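Local atomic coordinates of beta-lactamase (PDB entry 6N1N), a protein that probably hydrolyses beta-lactam antibiotics to substituted beta-amino acids, as a class D serine beta-lactamase. Residues I27-N32 against N212-A217; I45-A50 against R219-S224; I201-Y206 against F234-T239. All coordinates share one frame; numbering follows the deposited sequence.

Contact 1. Residues I27-N32 against N212-A217; sequences IYDYKN and NVYFFA
Asp29 OD1 is gripped by two N-H groups from opposite faces of its carboxylate: Asn212 ND2 reaches it across the contact at 2.9 Å, and Asn32 N closes an Asx motif on the other side. Both donors stand well out of the carboxylate plane, one over each face, whereas Asn32 ND2 meets the second oxygen, OD2, on its syn side in a nearly straight bond of 176°. With three N-H donors the carboxylate is held against rotation. The Asn212 amide works at both ends. While its ND2 serves Asp29, its OD1 accepts Lys31 N at 2.9 Å and its own neighbour Val213 N from the opposite face, tying the turn at 30-32 to the beginning of 212-217. A water bridges Asp29 OD2 and Tyr214 OH, lying at the edge of the Tyr214 ring. Before the turn, 27-29 runs antiparallel to 212-217: Tyr28 and Phe215 form a hydrogen-bonded pair (Tyr28 N to Phe215 O 2.8 Å), and Tyr30 N continues to Val213 O at 2.9 Å. Tyr28, its ring swung anti to the backbone N (chi1 -179°), lies alongside Phe215, whose CD2 comes to the edge of the Tyr28 ring, 4.2 Å from Tyr28 CD2. Tyr30 CD1 comes within 3.7 Å of Phe215 CE2, the two ring planes inclined at 57°. On the other face of the sheet, Ile27 divides its branches, CG1 packing on Phe216 CB at 4.0 Å and CG2 on Tyr214 CB. The pair forms the middle of the class D beta-sheet: helix 147-159 covers the Tyr28-Phe215 face, where Tyr30 OH bonds to Glu159, helix 228-245 covers the Ile27-Phe216 face, and strands 34-37 and 198-209 flank the two strands.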
# COMPACT_ATOMS: atom_id res chain seq x y z
N ILE A 27 8.64 6.30 -8.24
CA ILE A 27 9.49 5.15 -8.02
C ILE A 27 10.80 5.62 -7.41
O ILE A 27 11.31 6.69 -7.76
CB ILE A 27 9.71 4.39 -9.35
CG1 ILE A 27 8.41 3.75 -9.83
CG2 ILE A 27 10.79 3.32 -9.20
CD1 ILE A 27 8.44 3.37 -11.28
N TYR A 28 11.33 4.83 -6.48
CA TYR A 28 12.65 5.06 -5.90
C TYR A 28 13.53 3.85 -6.17
O TYR A 28 13.22 2.74 -5.73
CB TYR A 28 12.55 5.32 -4.41
CG TYR A 28 13.90 5.61 -3.75
CD1 TYR A 28 14.54 6.80 -3.96
CD2 TYR A 28 14.48 4.68 -2.92
CE1 TYR A 28 15.76 7.07 -3.35
CE2 TYR A 28 15.69 4.93 -2.30
CZ TYR A 28 16.32 6.13 -2.52
OH TYR A 28 17.54 6.41 -1.91
N ASP A 29 14.60 4.09 -6.91
CA ASP A 29 15.67 3.14 -7.17
C ASP A 29 16.61 3.14 -5.97
O ASP A 29 17.30 4.12 -5.70
CB ASP A 29 16.34 3.57 -8.48
CG ASP A 29 17.59 2.78 -8.83
OD1 ASP A 29 18.20 2.19 -7.93
OD2 ASP A 29 17.98 2.80 -10.02
N TYR A 30 16.62 2.03 -5.23
CA TYR A 30 17.28 1.95 -3.93
C TYR A 30 18.80 1.96 -4.06
O TYR A 30 19.49 2.72 -3.36
CB TYR A 30 16.79 0.69 -3.22
CG TYR A 30 17.37 0.48 -1.85
CD1 TYR A 30 16.88 1.16 -0.75
CD2 TYR A 30 18.39 -0.42 -1.65
CE1 TYR A 30 17.42 0.96 0.52
CE2 TYR A 30 18.92 -0.64 -0.39
CZ TYR A 30 18.44 0.05 0.68
OH TYR A 30 18.99 -0.16 1.91
N LYS A 31 19.35 1.10 -4.92
CA LYS A 31 20.79 0.99 -5.05
C LYS A 31 21.41 2.31 -5.52
O LYS A 31 22.44 2.76 -5.00
CB LYS A 31 21.13 -0.14 -6.01
CG LYS A 31 22.58 -0.25 -6.39
CD LYS A 31 22.86 -1.57 -7.07
CE LYS A 31 22.35 -1.58 -8.48
NZ LYS A 31 22.66 -2.90 -9.14
N ASN A 32 20.78 2.95 -6.51
CA ASN A 32 21.31 4.17 -7.10
C ASN A 32 20.81 5.45 -6.42
O ASN A 32 21.33 6.52 -6.73
CB ASN A 32 20.97 4.20 -8.59
CG ASN A 32 21.64 3.08 -9.34
OD1 ASN A 32 22.89 2.93 -9.28
ND2 ASN A 32 20.86 2.27 -10.04
N ASN A 212 18.64 -5.15 -7.43
CA ASN A 212 18.23 -3.84 -6.94
C ASN A 212 16.87 -3.99 -6.30
O ASN A 212 16.27 -5.08 -6.30
CB ASN A 212 18.19 -2.85 -8.10
CG ASN A 212 18.32 -1.41 -7.68
OD1 ASN A 212 18.11 -1.03 -6.52
ND2 ASN A 212 18.63 -0.58 -8.65
N VAL A 213 16.36 -2.88 -5.78
CA VAL A 213 15.00 -2.78 -5.26
C VAL A 213 14.42 -1.47 -5.77
O VAL A 213 15.05 -0.42 -5.66
CB VAL A 213 14.93 -2.80 -3.72
CG1 VAL A 213 13.48 -2.96 -3.25
CG2 VAL A 213 15.75 -3.89 -3.16
N TYR A 214 13.19 -1.53 -6.27
CA TYR A 214 12.47 -0.35 -6.74
C TYR A 214 11.20 -0.21 -5.91
O TYR A 214 10.28 -1.03 -6.02
CB TYR A 214 12.16 -0.43 -8.24
CG TYR A 214 13.40 -0.63 -9.07
CD1 TYR A 214 14.10 0.46 -9.60
CD2 TYR A 214 13.93 -1.90 -9.29
CE1 TYR A 214 15.25 0.28 -10.31
CE2 TYR A 214 15.08 -2.08 -10.01
CZ TYR A 214 15.74 -1.00 -10.52
OH TYR A 214 16.86 -1.22 -11.26
N PHE A 215 11.15 0.84 -5.09
CA PHE A 215 9.95 1.18 -4.33
C PHE A 215 9.02 1.99 -5.19
O PHE A 215 9.47 2.80 -6.01
CB PHE A 215 10.35 1.94 -3.07
CG PHE A 215 11.22 1.12 -2.15
CD1 PHE A 215 10.64 0.38 -1.14
CD2 PHE A 215 12.58 1.02 -2.34
CE1 PHE A 215 11.42 -0.41 -0.33
CE2 PHE A 215 13.35 0.24 -1.53
CZ PHE A 215 12.79 -0.48 -0.52
N PHE A 216 7.70 1.77 -5.05
CA PHE A 216 6.77 2.46 -5.93
C PHE A 216 5.48 2.86 -5.23
O PHE A 216 5.03 2.22 -4.28
CB PHE A 216 6.42 1.60 -7.17
CG PHE A 216 5.72 0.31 -6.86
CD1 PHE A 216 4.34 0.22 -6.82
CD2 PHE A 216 6.45 -0.83 -6.61
CE1 PHE A 216 3.71 -0.98 -6.52
CE2 PHE A 216 5.83 -2.02 -6.32
CZ PHE A 216 4.45 -2.09 -6.26
N ALA A 217 4.90 3.94 -5.71
CA ALA A 217 3.58 4.35 -5.26
C ALA A 217 2.88 4.93 -6.48
O ALA A 217 3.27 5.98 -6.99
CB ALA A 217 3.64 5.37 -4.12
O HOH W 1 17.92 0.84 -12.63

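Contact 2. Residues I45-A50 against R219-S224; sequences IRRLPA and RIINAS
The backbones stay apart, Arg47 and Arg219 being nearest with CA atoms 9.4 Å from each other, so the irregular segment 45-50 is joined to strand 219-222 through long side chains. Arg219 reaches across and takes the carbonyl of Ile45 end-on: NH1 and NH2 each lie 2.8 Å from Ile45 O, and the oxygen sits in the guanidinium plane. The fork is slightly bent, with both N-H angles near 142°, as expected when two N-H groups converge on one acceptor. A bend at chi3 (59°) turns the otherwise extended chain of Arg219 into this position. The aliphatic part of Arg47 lies over one face of that guanidinium, CG 3.5 Å from Arg219 NH1 and offset toward the rim. The two guanidinium planes are almost perpendicular, 86° apart. Although Arg47 NE and Arg219 NE approach to 4.4 Å, the charge of Arg47 is probably offset by salt bridges from its NH1 to Glu195 and its NH2 to Glu198. Ile221 comes from the opposite direction and sets CD1 over one face of the Arg47 guanidinium, 3.5 Å from NE. One methyl thus supports the flat group while the two glutamates hold its ends. Together these contacts fasten the connection between strand 34-37 and helix 56-63 to the central sheet. Strand 212-222 lies there between strands 22-29 and 198-209, with Trp202 and Ile200 of the latter beside Arg219 and Ile221, while helix 228-245 packs on Ile220.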
# COMPACT_ATOMS: atom_id res chain seq x y z
N ILE A 45 1.24 15.25 -2.38
CA ILE A 45 -0.14 15.47 -1.96
C ILE A 45 -0.66 14.26 -1.18
O ILE A 45 -0.64 13.12 -1.68
CB ILE A 45 -1.02 15.77 -3.18
CG1 ILE A 45 -0.57 17.08 -3.86
CG2 ILE A 45 -2.47 15.87 -2.79
CD1 ILE A 45 -1.24 17.33 -5.19
N ARG A 46 -1.18 14.52 0.03
CA ARG A 46 -1.70 13.45 0.87
C ARG A 46 -3.15 13.12 0.53
O ARG A 46 -3.96 14.02 0.29
CB ARG A 46 -1.63 13.86 2.34
CG ARG A 46 -0.21 13.94 2.89
CD ARG A 46 -0.21 14.35 4.34
NE ARG A 46 1.11 14.29 4.95
CZ ARG A 46 1.49 15.02 6.00
NH1 ARG A 46 0.66 15.89 6.57
NH2 ARG A 46 2.70 14.87 6.48
N ARG A 47 -3.46 11.82 0.52
CA ARG A 47 -4.83 11.33 0.38
C ARG A 47 -5.01 10.13 1.30
O ARG A 47 -4.03 9.53 1.76
CB ARG A 47 -5.18 10.97 -1.06
CG ARG A 47 -5.08 12.16 -2.00
CD ARG A 47 -5.75 11.89 -3.27
NE ARG A 47 -5.75 13.01 -4.20
CZ ARG A 47 -6.74 13.88 -4.36
NH1 ARG A 47 -7.84 13.81 -3.62
NH2 ARG A 47 -6.64 14.84 -5.27
N LEU A 48 -6.28 9.73 1.54
CA LEU A 48 -6.54 8.60 2.41
C LEU A 48 -5.81 7.36 1.88
O LEU A 48 -5.71 7.17 0.66
CB LEU A 48 -8.04 8.30 2.56
CG LEU A 48 -8.79 7.46 1.51
CD1 LEU A 48 -10.20 7.14 2.06
CD2 LEU A 48 -8.88 8.19 0.21
N PRO A 49 -5.25 6.53 2.77
CA PRO A 49 -4.53 5.32 2.31
C PRO A 49 -5.43 4.18 1.87
O PRO A 49 -4.98 3.32 1.10
CB PRO A 49 -3.73 4.91 3.54
CG PRO A 49 -4.55 5.44 4.70
CD PRO A 49 -5.02 6.77 4.21
N ALA A 50 -6.66 4.13 2.37
CA ALA A 50 -7.55 3.01 2.15
C ALA A 50 -6.81 1.70 2.43
O ALA A 50 -6.09 1.63 3.41
CB ALA A 50 -8.15 3.08 0.75
N ARG A 219 -0.70 6.24 -7.88
CA ARG A 219 -1.96 6.74 -7.34
C ARG A 219 -2.72 7.41 -8.47
O ARG A 219 -2.36 8.52 -8.91
CB ARG A 219 -1.76 7.67 -6.17
CG ARG A 219 -3.07 7.97 -5.50
CD ARG A 219 -2.94 8.90 -4.32
NE ARG A 219 -2.35 10.19 -4.66
CZ ARG A 219 -1.88 11.05 -3.76
NH1 ARG A 219 -1.90 10.76 -2.44
NH2 ARG A 219 -1.36 12.19 -4.18
N ILE A 220 -3.79 6.76 -8.87
CA ILE A 220 -4.64 7.20 -9.95
C ILE A 220 -5.74 8.06 -9.38
O ILE A 220 -6.35 7.71 -8.36
CB ILE A 220 -5.23 5.98 -10.68
CG1 ILE A 220 -4.09 5.19 -11.33
CG2 ILE A 220 -6.31 6.39 -11.69
CD1 ILE A 220 -4.50 3.81 -11.76
N ILE A 221 -5.99 9.19 -10.03
CA ILE A 221 -7.13 10.04 -9.73
C ILE A 221 -8.08 9.92 -10.90
O ILE A 221 -7.68 10.11 -12.05
CB ILE A 221 -6.73 11.50 -9.50
CG1 ILE A 221 -5.64 11.61 -8.44
CG2 ILE A 221 -7.96 12.34 -9.15
CD1 ILE A 221 -6.04 11.08 -7.08
N ASN A 222 -9.33 9.59 -10.62
CA ASN A 222 -10.30 9.35 -11.67
C ASN A 222 -11.60 10.01 -11.26
O ASN A 222 -12.13 9.71 -10.19
CB ASN A 222 -10.51 7.86 -11.89
CG ASN A 222 -11.64 7.59 -12.82
OD1 ASN A 222 -11.73 8.20 -13.91
ND2 ASN A 222 -12.54 6.70 -12.42
N ALA A 223 -12.10 10.89 -12.13
CA ALA A 223 -13.40 11.50 -11.94
C ALA A 223 -14.52 10.72 -12.63
O ALA A 223 -15.70 10.96 -12.31
CB ALA A 223 -13.38 12.93 -12.47
N SER A 224 -14.20 9.80 -13.53
CA SER A 224 -15.22 9.12 -14.33
C SER A 224 -15.76 7.89 -13.60
O SER A 224 -15.06 6.88 -13.46
CB SER A 224 -14.68 8.71 -15.69
OG SER A 224 -15.59 7.83 -16.32

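Contact 3. Residues I201-Y206 against F234-T239; sequences IWYVGY and FRKQLT. With SO4 (sulfate ion), chain C.
Arg235 packs closely on Ile201, Arg235 CD lying 3.3 Å from Ile201 CG2 where the two side chains cross at about a right angle. Beyond this apolar support the guanidinium turns to the sulfate: NH1 and NH2 both donate to O4, NH1 at 3.1 Å and NH2 at 3.2 Å, with the oxygen near the guanidinium plane. The sulfate, probably from the crystallisation liquor, is also bound by Ser51 OG, predicted to be the acylated serine, and by Thr190 OG1. An arginine holding an anion beside this serine is consistent with the carboxylate-binding pocket of class D enzymes. Extended from CG to NE, the arginine spans the distance from the helix, and its NE makes a weak hydrogen bond back to Leu232 O. Further along, the Tyr203 ring stands against the helix. Lys236 runs beside it, CB over one ring face and CD 3.6 Å from Tyr203 OH, before NZ pairs with Glu179. Thr239 OG1 meets the ring edge, 3.3 Å from Tyr203 CD2. That hydroxyl is fixed by donating to Arg235 O at 2.9 Å, and the same carbonyl accepts Thr239 N from the opposite face, so the helix turn itself orients the group that abuts the ring. The axes of 201-206 and 234-239 approach to 8.6 Å, with 49° between their directions. Helix 228-245 lies across this face of the sheet, while strands 184-195 and 212-222 flank strand 198-209, Leu186 and Thr190 of the first touching Tyr203.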
# COMPACT_ATOMS: atom_id res chain seq x y z
N ILE A 201 -7.12 5.65 -6.49
CA ILE A 201 -6.75 4.26 -6.69
C ILE A 201 -5.24 4.14 -6.52
O ILE A 201 -4.47 4.64 -7.35
CB ILE A 201 -7.21 3.72 -8.05
CG1 ILE A 201 -8.75 3.88 -8.16
CG2 ILE A 201 -6.76 2.30 -8.24
CD1 ILE A 201 -9.30 3.56 -9.55
N TRP A 202 -4.82 3.45 -5.46
CA TRP A 202 -3.43 3.20 -5.14
C TRP A 202 -2.97 1.81 -5.58
O TRP A 202 -3.71 0.83 -5.51
CB TRP A 202 -3.20 3.23 -3.63
CG TRP A 202 -3.41 4.46 -2.83
CD1 TRP A 202 -4.53 4.82 -2.14
CD2 TRP A 202 -2.40 5.39 -2.47
NE1 TRP A 202 -4.29 5.97 -1.42
CE2 TRP A 202 -2.98 6.32 -1.60
CE3 TRP A 202 -1.06 5.54 -2.83
CZ2 TRP A 202 -2.26 7.40 -1.10
CZ3 TRP A 202 -0.36 6.60 -2.33
CH2 TRP A 202 -0.95 7.50 -1.45
N TYR A 203 -1.68 1.73 -5.89
CA TYR A 203 -0.93 0.48 -5.87
C TYR A 203 0.47 0.85 -5.37
O TYR A 203 1.19 1.63 -6.01
CB TYR A 203 -0.92 -0.17 -7.26
CG TYR A 203 -0.39 -1.58 -7.27
CD1 TYR A 203 -0.93 -2.56 -6.45
CD2 TYR A 203 0.66 -1.93 -8.10
CE1 TYR A 203 -0.42 -3.85 -6.45
CE2 TYR A 203 1.13 -3.23 -8.13
CZ TYR A 203 0.61 -4.17 -7.31
OH TYR A 203 1.13 -5.45 -7.34
N VAL A 204 0.85 0.31 -4.20
CA VAL A 204 2.12 0.68 -3.57
C VAL A 204 2.85 -0.59 -3.17
O VAL A 204 2.25 -1.65 -3.00
CB VAL A 204 1.92 1.60 -2.34
CG1 VAL A 204 1.03 2.81 -2.69
CG2 VAL A 204 1.36 0.81 -1.14
N GLY A 205 4.18 -0.48 -3.04
CA GLY A 205 4.97 -1.64 -2.66
C GLY A 205 6.41 -1.48 -3.11
O GLY A 205 6.93 -0.37 -3.21
N TYR A 206 7.05 -2.62 -3.37
CA TYR A 206 8.39 -2.61 -3.91
C TYR A 206 8.61 -3.90 -4.68
O TYR A 206 7.99 -4.93 -4.41
CB TYR A 206 9.47 -2.40 -2.83
CG TYR A 206 9.68 -3.44 -1.73
CD1 TYR A 206 10.58 -4.48 -1.89
CD2 TYR A 206 9.06 -3.31 -0.50
CE1 TYR A 206 10.84 -5.39 -0.86
CE2 TYR A 206 9.29 -4.25 0.55
CZ TYR A 206 10.18 -5.29 0.35
OH TYR A 206 10.45 -6.18 1.38
N PHE A 234 -6.90 -2.32 -13.88
CA PHE A 234 -5.74 -1.90 -14.66
C PHE A 234 -4.57 -1.42 -13.81
O PHE A 234 -3.45 -1.37 -14.31
CB PHE A 234 -6.17 -0.78 -15.64
CG PHE A 234 -5.08 -0.28 -16.55
CD1 PHE A 234 -4.41 -1.14 -17.39
CD2 PHE A 234 -4.73 1.07 -16.57
CE1 PHE A 234 -3.41 -0.68 -18.23
CE2 PHE A 234 -3.73 1.54 -17.40
CZ PHE A 234 -3.08 0.68 -18.25
N ARG A 235 -4.78 -1.11 -12.52
CA ARG A 235 -3.75 -0.41 -11.76
C ARG A 235 -2.45 -1.20 -11.68
O ARG A 235 -1.36 -0.61 -11.74
CB ARG A 235 -4.25 -0.07 -10.36
CG ARG A 235 -4.63 -1.24 -9.50
CD ARG A 235 -5.53 -0.78 -8.39
NE ARG A 235 -6.47 -1.79 -7.94
CZ ARG A 235 -7.19 -1.68 -6.83
NH1 ARG A 235 -7.06 -0.61 -6.05
NH2 ARG A 235 -8.03 -2.64 -6.49
N LYS A 236 -2.52 -2.52 -11.53
CA LYS A 236 -1.28 -3.29 -11.44
C LYS A 236 -0.58 -3.35 -12.80
O LYS A 236 0.63 -3.14 -12.89
CB LYS A 236 -1.59 -4.67 -10.87
CG LYS A 236 -0.57 -5.74 -11.23
CD LYS A 236 -0.54 -6.85 -10.18
CE LYS A 236 0.00 -8.14 -10.75
NZ LYS A 236 1.13 -7.89 -11.69
N GLN A 237 -1.35 -3.52 -13.88
CA GLN A 237 -0.75 -3.54 -15.21
C GLN A 237 -0.13 -2.20 -15.59
O GLN A 237 0.93 -2.17 -16.21
CB GLN A 237 -1.79 -3.96 -16.25
CG GLN A 237 -1.26 -3.98 -17.68
CD GLN A 237 -0.09 -4.94 -17.88
OE1 GLN A 237 0.80 -4.66 -18.66
NE2 GLN A 237 -0.11 -6.09 -17.19
N LEU A 238 -0.77 -1.08 -15.21
CA LEU A 238 -0.15 0.23 -15.41
C LEU A 238 1.22 0.30 -14.73
O LEU A 238 2.18 0.82 -15.30
CB LEU A 238 -1.08 1.31 -14.85
CG LEU A 238 -0.66 2.78 -15.02
CD1 LEU A 238 -1.88 3.69 -14.84
CD2 LEU A 238 0.44 3.23 -14.05
N THR A 239 1.30 -0.19 -13.50
CA THR A 239 2.56 -0.21 -12.77
C THR A 239 3.60 -1.04 -13.53
O THR A 239 4.77 -0.62 -13.67
CB THR A 239 2.30 -0.75 -11.36
OG1 THR A 239 1.25 0.02 -10.75
CG2 THR A 239 3.52 -0.66 -10.49
S SO4 C . -8.59 -2.95 -2.67
O1 SO4 C . -9.76 -3.61 -3.26
O2 SO4 C . -8.82 -2.68 -1.23
O3 SO4 C . -7.43 -3.84 -2.77
O4 SO4 C . -8.35 -1.71 -3.42

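Overall arrangement
All three contacts reach one sheet, at its central strands 22-29, 212-222 and 198-209. Contacts 1 and 2 use successive parts of strand 212-222, with centres about 21 Å apart, and both reach contact 3 through strand 198-209. Phe216 N lies 2.9 Å from Gly205 O, probably a hydrogen bond joining contacts 1 and 3, whose centres are about 15 Å apart. Contacts 2 and 3, with centres about 12 Å apart, are joined similarly by Ile220 N and Ile201 O at 2.7 Å, and by Trp202 NE1 and Leu48 O at 2.8 Å. Contact 3 borders the predicted catalytic Ser51, the side chains of Arg235 and Ser51 being about 7 Å apart; 45-50 leads straight into that serine, though the touching residues of contact 2, like contact 1, lie away from it.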